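Side-chain contacts in putative trimethylamine methyltransferase (Rhizobium meliloti, PDB 4YYC), which probably acts as a methyltransferase, perhaps drawing methyl groups from trimethylamine or a related methylated amine: residues L59-I62 with E63-A66; N245-S248 with P249-D253; A301-T304 with Q305-R308; L378-T381 with L382-T386. One frame throughout, in Å; residues are numbered along the deposited sequence. Where two conformers were deposited one is given.

Interaction 1 of 4, residues L59-I62 with E63-A66; sequences LQLI and ERNA
The guanidinium of Arg-64 lies with one face over the preceding helical turn, above Gln-60 O and Leu-61 CA; Gln-60 O is 3.7 Å from the guanidinium plane, displaced toward its rim. In that plane, at the edge, a water accepts a weak hydrogen bond from Arg-64 NH1 and donates one of 3.0 Å to Gln-60 OE1, a loose bridge through solvent; Gln-60 NE2 is hydrogen-bonded to Glu-56. A bend in the arginine chain at chi3 (50°) brings the flat group back over the first segment. The Leu-61 side chain crosses those of two neighbours, its CD1 lying 3.6 Å from Arg-64 NH2 and 3.9 Å from Asn-65 ND2. That amide nitrogen is bonded to Gln-431 of the second subunit, while Asn-65 CG rests 3.3 Å from Leu-61 O. Glu-63 runs extended beyond CG, which is 3.2 Å from Leu-59 O, and its carboxylate makes a salt bridge to Arg-349. Beneath the side chains, Glu-63 N to Leu-59 O, Arg-64 N to Gln-60 O, Asn-65 N to Leu-61 O and Ala-66 N to Ile-62 O each span 2.9 Å. Leu-59 meets helix 334-350, and Ile-62 touches both that helix and helix 286-307. The arrangement is that of an amphipathic alpha-helix, with i to i+3 and i to i+4 pairs on its polar flank and Leu-59 and Ile-62 packed on neighbouring helices.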
loop_
_atom_site.group_PDB
_atom_site.type_symbol
_atom_site.label_atom_id
_atom_site.label_comp_id
_atom_site.label_asym_id
_atom_site.label_seq_id
_atom_site.Cartn_x
_atom_site.Cartn_y
_atom_site.Cartn_z
ATOM N N LEU A 59 -18.109 7.903 13.845
ATOM C CA LEU A 59 -17.235 8.885 14.473
ATOM C C LEU A 59 -17.865 9.406 15.768
ATOM O O LEU A 59 -17.204 9.486 16.802
ATOM C CB LEU A 59 -16.960 10.054 13.558
ATOM C CG LEU A 59 -16.122 9.682 12.355
ATOM C CD1 LEU A 59 -16.287 10.689 11.227
ATOM C CD2 LEU A 59 -14.663 9.564 12.795
ATOM N N GLN A 60 -19.140 9.775 15.692
ATOM C CA GLN A 60 -19.862 10.204 16.891
ATOM C C GLN A 60 -19.894 9.141 17.988
ATOM O O GLN A 60 -19.826 9.452 19.161
ATOM C CB GLN A 60 -21.290 10.615 16.509
ATOM C CG GLN A 60 -21.315 11.949 15.794
ATOM C CD GLN A 60 -22.736 12.433 15.538
ATOM O OE1 GLN A 60 -23.622 12.197 16.332
ATOM N NE2 GLN A 60 -22.944 13.096 14.432
ATOM N N LEU A 61 -19.987 7.881 17.591
ATOM C CA LEU A 61 -20.004 6.785 18.540
ATOM C C LEU A 61 -18.695 6.683 19.312
ATOM O O LEU A 61 -18.695 6.571 20.532
ATOM C CB LEU A 61 -20.299 5.498 17.786
ATOM C CG LEU A 61 -20.260 4.199 18.575
ATOM C CD1 LEU A 61 -21.293 4.225 19.675
ATOM C CD2 LEU A 61 -20.569 3.051 17.600
ATOM N N ILE A 62 -17.594 6.714 18.570
ATOM C CA ILE A 62 -16.266 6.661 19.188
ATOM C C ILE A 62 -16.048 7.883 20.080
ATOM O O ILE A 62 -15.554 7.750 21.191
ATOM C CB ILE A 62 -15.141 6.539 18.152
ATOM C CG1 ILE A 62 -15.308 5.269 17.294
ATOM C CG2 ILE A 62 -13.782 6.523 18.839
ATOM C CD1 ILE A 62 -15.346 3.981 18.078
ATOM N N GLU A 63 -16.425 9.063 19.615
ATOM C CA GLU A 63 -16.261 10.298 20.396
ATOM C C GLU A 63 -17.080 10.240 21.703
ATOM O O GLU A 63 -16.588 10.559 22.776
ATOM C CB GLU A 63 -16.617 11.524 19.534
ATOM C CG GLU A 63 -15.591 11.778 18.434
ATOM C CD GLU A 63 -16.012 12.770 17.372
ATOM O OE1 GLU A 63 -17.225 12.951 17.144
ATOM O OE2 GLU A 63 -15.127 13.303 16.677
ATOM N N ARG A 64 -18.313 9.767 21.610
ATOM C CA ARG A 64 -19.156 9.641 22.774
ATOM C C ARG A 64 -18.575 8.634 23.772
ATOM O O ARG A 64 -18.506 8.895 24.987
ATOM C CB ARG A 64 -20.544 9.164 22.320
ATOM C CG ARG A 64 -21.643 9.257 23.313
ATOM C CD ARG A 64 -22.999 9.205 22.613
ATOM N NE ARG A 64 -23.147 8.098 21.680
ATOM C CZ ARG A 64 -23.361 8.179 20.362
ATOM N NH1 ARG A 64 -23.485 9.334 19.719
ATOM N NH2 ARG A 64 -23.479 7.063 19.670
ATOM N N ASN A 65 -18.132 7.492 23.261
ATOM C CA ASN A 65 -17.548 6.464 24.103
ATOM C C ASN A 65 -16.244 6.917 24.771
ATOM O O ASN A 65 -15.981 6.565 25.926
ATOM C CB ASN A 65 -17.333 5.155 23.304
ATOM C CG ASN A 65 -18.635 4.428 23.019
ATOM O OD1 ASN A 65 -19.718 4.870 23.413
ATOM N ND2 ASN A 65 -18.535 3.275 22.317
ATOM N N ALA A 66 -15.433 7.707 24.072
ATOM C CA ALA A 66 -14.241 8.247 24.715
ATOM C C ALA A 66 -14.553 9.191 25.849
ATOM O O ALA A 66 -13.888 9.181 26.856
ATOM C CB ALA A 66 -13.326 8.895 23.697
HETATM O O HOH W 1 -23.205 11.974 19.320
#

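Interaction 2 of 4, residues N245-S248 with P249-D253; sequences NANS and PMVFD
Ala-246 CB sits over one face of the Phe-252 ring, 4.0 Å from the ring centroid and 28° off its normal, a CH-pi contact whose shortest approach is 3.6 Å to Phe-252 CE1. The ring also meets Phe-77 of the neighbouring strand, with their planes moderately inclined. Cutting Phe-252 down to an alanine would probably leave Ala-246 CB without its aromatic cover and open a gap beside Phe-77. One residue on, Asn-247 N donates to Val-251 O at 2.8 Å, a short bond but not a straight one. The Asn-247 amide then reaches across to Asp-253: with CG anti to the backbone N (chi1 -173°), ND2 makes a weak hydrogen bond of 3.0 Å to Asp-253 OD2, the amide and carboxylate planes being 44° apart. A water closes the same end of the loop, donating to Asn-245 O at 2.9 Å and accepting from Asp-253 N at the same length. The reversal contains an inverse gamma turn centred on Asn-247 and a cis peptide before Pro-249. Ser-248 OG is held by Glu-296 and by the backbone N of Phe-275, while Pro-249 is bonded through its backbone to the second subunit. Asn-245 ND2 hydrogen-bonds an unidentified ligand, probably from the crystallisation liquor. This is a cis-proline loop leading from strand 240-245, one of the parallel strands of a sheet consistent with the family's TIM-barrel fold, to the short strand 251-252 that pairs with 75-77.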
loop_
_atom_site.group_PDB
_atom_site.type_symbol
_atom_site.label_atom_id
_atom_site.label_comp_id
_atom_site.label_asym_id
_atom_site.label_seq_id
_atom_site.Cartn_x
_atom_site.Cartn_y
_atom_site.Cartn_z
ATOM N N ASN A 245 5.005 9.948 24.986
ATOM C CA ASN A 245 4.193 8.762 24.996
ATOM C C ASN A 245 3.289 8.668 26.219
ATOM O O ASN A 245 3.652 9.128 27.306
ATOM C CB ASN A 245 5.047 7.516 24.931
ATOM C CG ASN A 245 5.743 7.349 23.591
ATOM O OD1 ASN A 245 6.972 7.443 23.517
ATOM N ND2 ASN A 245 4.986 7.071 22.539
ATOM N N ALA A 246 2.104 8.100 26.034
ATOM C CA ALA A 246 1.328 7.549 27.120
ATOM C C ALA A 246 1.848 6.156 27.382
ATOM O O ALA A 246 2.265 5.441 26.444
ATOM C CB ALA A 246 -0.145 7.473 26.796
ATOM N N ASN A 247 1.789 5.766 28.634
ATOM C CA ASN A 247 1.987 4.386 29.039
ATOM C C ASN A 247 0.639 3.690 28.950
ATOM O O ASN A 247 -0.047 3.453 29.928
ATOM C CB ASN A 247 2.569 4.320 30.451
ATOM C CG ASN A 247 2.941 2.912 30.850
ATOM O OD1 ASN A 247 2.976 1.994 30.016
ATOM N ND2 ASN A 247 3.194 2.717 32.144
ATOM N N SER A 248 0.232 3.394 27.730
ATOM C CA SER A 248 -1.089 2.846 27.496
ATOM C C SER A 248 -1.176 1.471 28.177
ATOM O O SER A 248 -0.186 0.733 28.103
ATOM C CB SER A 248 -1.339 2.725 25.989
ATOM O OG SER A 248 -1.050 3.983 25.348
ATOM N N PRO A 249 -2.291 1.115 28.833
ATOM C CA PRO A 249 -3.547 1.894 28.811
ATOM C C PRO A 249 -3.662 2.972 29.903
ATOM O O PRO A 249 -3.500 2.690 31.082
ATOM C CB PRO A 249 -4.635 0.833 29.025
ATOM C CG PRO A 249 -3.926 -0.270 29.781
ATOM C CD PRO A 249 -2.498 -0.266 29.305
HETATM N N MSE A 250 -4.002 4.188 29.452
HETATM C CA MSE A 250 -4.639 5.246 30.254
HETATM C C MSE A 250 -3.757 5.691 31.416
HETATM O O MSE A 250 -4.259 6.020 32.483
HETATM C CB MSE A 250 -6.053 4.756 30.677
HETATM C CG MSE A 250 -6.950 4.530 29.434
HETATM SE SE MSE A 250 -8.679 3.766 30.006
HETATM C CE MSE A 250 -8.132 1.868 30.202
ATOM N N VAL A 251 -2.446 5.738 31.202
ATOM C CA VAL A 251 -1.521 6.262 32.215
ATOM C C VAL A 251 -0.574 7.209 31.522
ATOM O O VAL A 251 -0.020 6.853 30.466
ATOM C CB VAL A 251 -0.687 5.124 32.869
ATOM C CG1 VAL A 251 0.429 5.675 33.759
ATOM C CG2 VAL A 251 -1.588 4.197 33.685
ATOM N N PHE A 252 -0.317 8.362 32.166
ATOM C CA PHE A 252 0.871 9.182 31.856
ATOM C C PHE A 252 1.787 9.156 33.066
ATOM O O PHE A 252 1.344 9.394 34.156
ATOM C CB PHE A 252 0.480 10.632 31.511
ATOM C CG PHE A 252 -0.147 10.762 30.145
ATOM C CD1 PHE A 252 0.637 10.889 29.014
ATOM C CD2 PHE A 252 -1.529 10.725 30.011
ATOM C CE1 PHE A 252 0.068 10.973 27.754
ATOM C CE2 PHE A 252 -2.122 10.813 28.744
ATOM C CZ PHE A 252 -1.336 10.930 27.629
ATOM N N ASP A 253 3.048 8.857 32.804
ATOM C CA ASP A 253 4.054 8.765 33.840
ATOM C C ASP A 253 4.892 10.021 33.992
ATOM O O ASP A 253 4.949 10.901 33.134
ATOM C CB ASP A 253 4.952 7.566 33.548
ATOM C CG ASP A 253 4.329 6.252 33.965
ATOM O OD1 ASP A 253 3.806 6.176 35.111
ATOM O OD2 ASP A 253 4.397 5.297 33.152
HETATM O O HOH W 2 3.761 8.172 30.029
#

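Interaction 3 of 4, residues A301-T304 with Q305-R308; sequences AAFT and QLIR
Gln-305 and Thr-304 form the tight part of this helix end: Gln-305 NE2 donates to Thr-304 OG1 at 3.1 Å, with the hydroxyl oxygen lying close to the amide plane. That oxygen sits between the backbone N and the carbonyl carbon (chi1 68°), a crowded position from which its own proton goes to Ala-301 O at 2.6 Å. The Gln-305 chain, bent at chi2 (-58°), carries the amide to further partners: OE1 accepts from Thr-112 and from Gly-310 N, and NE2 also donates to Ala-311 O. The backbone tightens as well, for Ala-302 O takes bonds from Gln-305 N at 2.9 Å and from Leu-306 N at 3.3 Å, the former arriving well above the carbonyl plane. Elsewhere the packing is looser. Ile-307 CG1 lies over one face of the Phe-303 ring, 4.2 Å from CE2, and Leu-306 CD1 approaches Phe-303 CD1 at 4.4 Å; helices 81-90 and 254-265 help to cover this side. Leu-306 is partly exposed, and the exposed Arg-308 leaves the helix, although its backbone N still bonds Thr-304 O at 3.0 Å. The chemistry implies a fixed glutamine: the threonine oxygen, its proton already given away, and the Ala-311 carbonyl both need a donor, which NE2 supplies, while a backbone N-H calls for OE1, so the buried amide is probably held in one of its two flipped orientations.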
loop_
_atom_site.group_PDB
_atom_site.type_symbol
_atom_site.label_atom_id
_atom_site.label_comp_id
_atom_site.label_asym_id
_atom_site.label_seq_id
_atom_site.Cartn_x
_atom_site.Cartn_y
_atom_site.Cartn_z
ATOM N N ALA A 301 -3.073 15.750 25.506
ATOM C CA ALA A 301 -2.999 16.984 24.733
ATOM C C ALA A 301 -3.598 18.148 25.492
ATOM O O ALA A 301 -3.013 19.251 25.518
ATOM C CB ALA A 301 -3.644 16.822 23.373
ATOM N N ALA A 302 -4.747 17.948 26.166
ATOM C CA ALA A 302 -5.326 19.058 26.945
ATOM C C ALA A 302 -4.401 19.494 28.055
ATOM O O ALA A 302 -4.330 20.698 28.346
ATOM C CB ALA A 302 -6.671 18.650 27.524
ATOM N N PHE A 303 -3.674 18.541 28.648
ATOM C CA PHE A 303 -2.679 18.868 29.656
ATOM C C PHE A 303 -1.679 19.914 29.177
ATOM O O PHE A 303 -1.309 20.844 29.932
ATOM C CB PHE A 303 -1.949 17.607 30.106
ATOM C CG PHE A 303 -0.952 17.870 31.218
ATOM C CD1 PHE A 303 -1.371 18.270 32.469
ATOM C CD2 PHE A 303 0.386 17.802 30.957
ATOM C CE1 PHE A 303 -0.421 18.547 33.477
ATOM C CE2 PHE A 303 1.345 18.048 31.942
ATOM C CZ PHE A 303 0.940 18.415 33.191
ATOM N N THR A 304 -1.247 19.823 27.937
ATOM C CA THR A 304 -0.273 20.813 27.426
ATOM C C THR A 304 -0.829 22.255 27.503
ATOM O O THR A 304 -0.081 23.194 27.763
ATOM C CB THR A 304 0.201 20.511 25.990
ATOM O OG1 THR A 304 -0.895 20.704 25.078
ATOM C CG2 THR A 304 0.827 19.102 25.889
ATOM N N GLN A 305 -2.149 22.388 27.339
ATOM C CA GLN A 305 -2.782 23.706 27.338
ATOM C C GLN A 305 -2.928 24.226 28.753
ATOM O O GLN A 305 -3.013 25.436 28.951
ATOM C CB GLN A 305 -4.143 23.682 26.613
ATOM C CG GLN A 305 -4.110 23.137 25.184
ATOM C CD GLN A 305 -3.173 23.916 24.324
ATOM O OE1 GLN A 305 -3.443 25.112 24.018
ATOM N NE2 GLN A 305 -2.046 23.303 23.938
ATOM N N LEU A 306 -2.957 23.316 29.734
ATOM C CA LEU A 306 -2.924 23.724 31.141
ATOM C C LEU A 306 -1.594 24.317 31.543
ATOM O O LEU A 306 -1.519 25.143 32.487
ATOM C CB LEU A 306 -3.338 22.592 32.074
ATOM C CG LEU A 306 -4.756 22.041 31.905
ATOM C CD1 LEU A 306 -4.927 20.887 32.862
ATOM C CD2 LEU A 306 -5.799 23.087 32.130
ATOM N N ILE A 307 -0.531 23.873 30.896
ATOM C CA ILE A 307 0.794 24.446 31.093
ATOM C C ILE A 307 0.903 25.772 30.357
ATOM O O ILE A 307 1.299 26.746 30.993
ATOM C CB ILE A 307 1.898 23.475 30.663
ATOM C CG1 ILE A 307 1.857 22.207 31.543
ATOM C CG2 ILE A 307 3.275 24.148 30.676
ATOM C CD1 ILE A 307 2.344 22.396 32.969
ATOM N N ARG A 308 0.583 25.827 29.057
ATOM C CA ARG A 308 0.548 27.093 28.302
ATOM C C ARG A 308 -0.492 27.030 27.214
ATOM O O ARG A 308 -0.435 26.176 26.307
ATOM C CB ARG A 308 1.889 27.399 27.666
ATOM C CG ARG A 308 2.923 27.928 28.614
ATOM C CD ARG A 308 2.465 29.109 29.446
ATOM N NE ARG A 308 3.567 29.515 30.293
ATOM C CZ ARG A 308 3.797 29.104 31.532
ATOM N NH1 ARG A 308 2.995 28.256 32.140
ATOM N NH2 ARG A 308 4.837 29.589 32.180
#

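Interaction 4 of 4, residues L378-T381 with L382-T386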
loop_
_atom_site.group_PDB
_atom_site.type_symbol
_atom_site.label_atom_id
_atom_site.label_comp_id
_atom_site.label_asym_id
_atom_site.label_seq_id
_atom_site.Cartn_x
_atom_site.Cartn_y
_atom_site.Cartn_z
ATOM N N LEU A 378 2.938 2.384 5.179
ATOM C CA LEU A 378 3.246 3.668 4.555
ATOM C C LEU A 378 2.155 4.169 3.605
ATOM O O LEU A 378 1.827 5.368 3.563
ATOM C CB LEU A 378 4.600 3.601 3.843
ATOM C CG LEU A 378 5.087 4.916 3.230
ATOM C CD1 LEU A 378 5.395 5.883 4.367
ATOM C CD2 LEU A 378 6.341 4.605 2.409
ATOM N N ASN A 379 1.553 3.267 2.849
ATOM C CA ASN A 379 0.455 3.683 1.976
ATOM C C ASN A 379 -0.732 4.216 2.802
ATOM O O ASN A 379 -1.306 5.224 2.451
ATOM C CB ASN A 379 0.066 2.556 0.990
ATOM C CG ASN A 379 1.068 2.416 -0.164
ATOM O OD1 ASN A 379 1.321 3.361 -0.941
ATOM N ND2 ASN A 379 1.618 1.221 -0.308
HETATM N N MSE A 380 -1.061 3.571 3.898
HETATM C CA MSE A 380 -2.102 4.082 4.818
HETATM C C MSE A 380 -1.681 5.426 5.344
HETATM O O MSE A 380 -2.467 6.364 5.424
HETATM C CB MSE A 380 -2.376 3.073 5.930
HETATM C CG MSE A 380 -3.248 3.564 7.064
HETATM SE SE MSE A 380 -2.353 4.729 8.336
HETATM C CE MSE A 380 -1.177 3.379 9.115
ATOM N N THR A 381 -0.389 5.578 5.643
ATOM C CA THR A 381 0.080 6.806 6.295
ATOM C C THR A 381 -0.202 7.995 5.390
ATOM O O THR A 381 -0.712 9.036 5.813
ATOM C CB THR A 381 1.589 6.701 6.594
ATOM O OG1 THR A 381 1.826 5.602 7.487
ATOM C CG2 THR A 381 2.137 7.950 7.205
ATOM N N LEU A 382 0.080 7.822 4.100
ATOM C CA LEU A 382 -0.152 8.924 3.161
ATOM C C LEU A 382 -1.649 9.126 2.941
ATOM O O LEU A 382 -2.154 10.269 2.951
ATOM C CB LEU A 382 0.499 8.631 1.824
ATOM C CG LEU A 382 0.302 9.738 0.768
ATOM C CD1 LEU A 382 1.086 10.952 1.156
ATOM C CD2 LEU A 382 0.676 9.258 -0.616
ATOM N N LEU A 383 -2.373 8.051 2.700
ATOM C CA LEU A 383 -3.778 8.187 2.317
ATOM C C LEU A 383 -4.650 8.657 3.465
ATOM O O LEU A 383 -5.675 9.317 3.240
ATOM C CB LEU A 383 -4.309 6.866 1.743
ATOM C CG LEU A 383 -3.625 6.422 0.452
ATOM C CD1 LEU A 383 -4.267 5.150 -0.007
ATOM C CD2 LEU A 383 -3.727 7.459 -0.621
ATOM N N ALA A 384 -4.219 8.392 4.699
ATOM C CA ALA A 384 -4.913 8.926 5.891
ATOM C C ALA A 384 -4.684 10.408 6.072
ATOM O O ALA A 384 -5.366 11.023 6.906
ATOM C CB ALA A 384 -4.436 8.176 7.139
ATOM N N GLY A 385 -3.732 11.011 5.355
ATOM C CA GLY A 385 -3.428 12.440 5.545
ATOM C C GLY A 385 -2.596 12.679 6.787
ATOM O O GLY A 385 -2.839 13.628 7.525
ATOM N N THR A 386 -1.618 11.836 7.041
ATOM C CA THR A 386 -0.828 11.969 8.264
ATOM C C THR A 386 0.053 13.224 8.150
ATOM O O THR A 386 0.757 13.412 7.166
ATOM C CB THR A 386 0.007 10.693 8.518
ATOM O OG1 THR A 386 -0.856 9.566 8.530
ATOM C CG2 THR A 386 0.752 10.738 9.831
#
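Leu-382 makes an ordinary helical bond from its N to Leu-378 O, while its side chain packs toward Ile-48. At Leu-383 the pattern repeats, N to Asn-379 O at 3.0 Å, and CG rests 3.3 Å from Asn-379 O; the leucine meets Leu-383 of the second subunit, just as Asn-379 bonds Asn-376 of that subunit. Ala-384 keeps the last regular bond, its N reaching Met-380 O at 2.8 Å. Its CB touches the selenium of Met-380, present as selenomethionine, across 4.2 Å, and Tyr-341 of helix 334-350 lies against both residues. Gly-385 then turns the chain with a positive phi of 78°, its N bonded to Leu-382 O at 3.0 Å. Thr-386 finishes the turn by gripping one carbonyl twice: Thr-386 N approaches Thr-381 O at 3.2 Å, and Thr-386 OG1 donates to the same oxygen at 2.8 Å, in the carbonyl plane and on a lone pair. With OG1 beside the backbone N (chi1 -55°), hydroxyl and N-H can address the same acceptor. Beside this pair of hydrogen bonds the two threonine side chains cross, Thr-381 CG2 lying 3.7 Å from Thr-386 CB. A valine in place of Thr-386 lacks the hydroxyl, and Thr-381 O would probably be left with the backbone bond as its one grip from this residue. The whole is a Schellman motif, reinforced by a threonine hydroxyl, that leads the chain out of helix 368-383 toward strand 388-389.

From the N terminus the four contacts run in series; none nests within or crosses another, and each joins consecutive residues without closing a long loop. Interaction 1 lies in the first half of helix 56-73, interaction 2 turns the chain between strands 240-245 and 251-252, interaction 3 ends helix 286-307 in a beta-alpha-beta unit, and interaction 4 ends helix 368-383. Helix 286-307 is a common element: its earlier turns meet interactions 1 and 2, and its last turn forms interaction 3, about 6 Å from interaction 2 at the nearest atoms. Helix 334-350 similarly receives side chains from interactions 1 and 4. Interactions 1, 2 and 4 touch the second subunit.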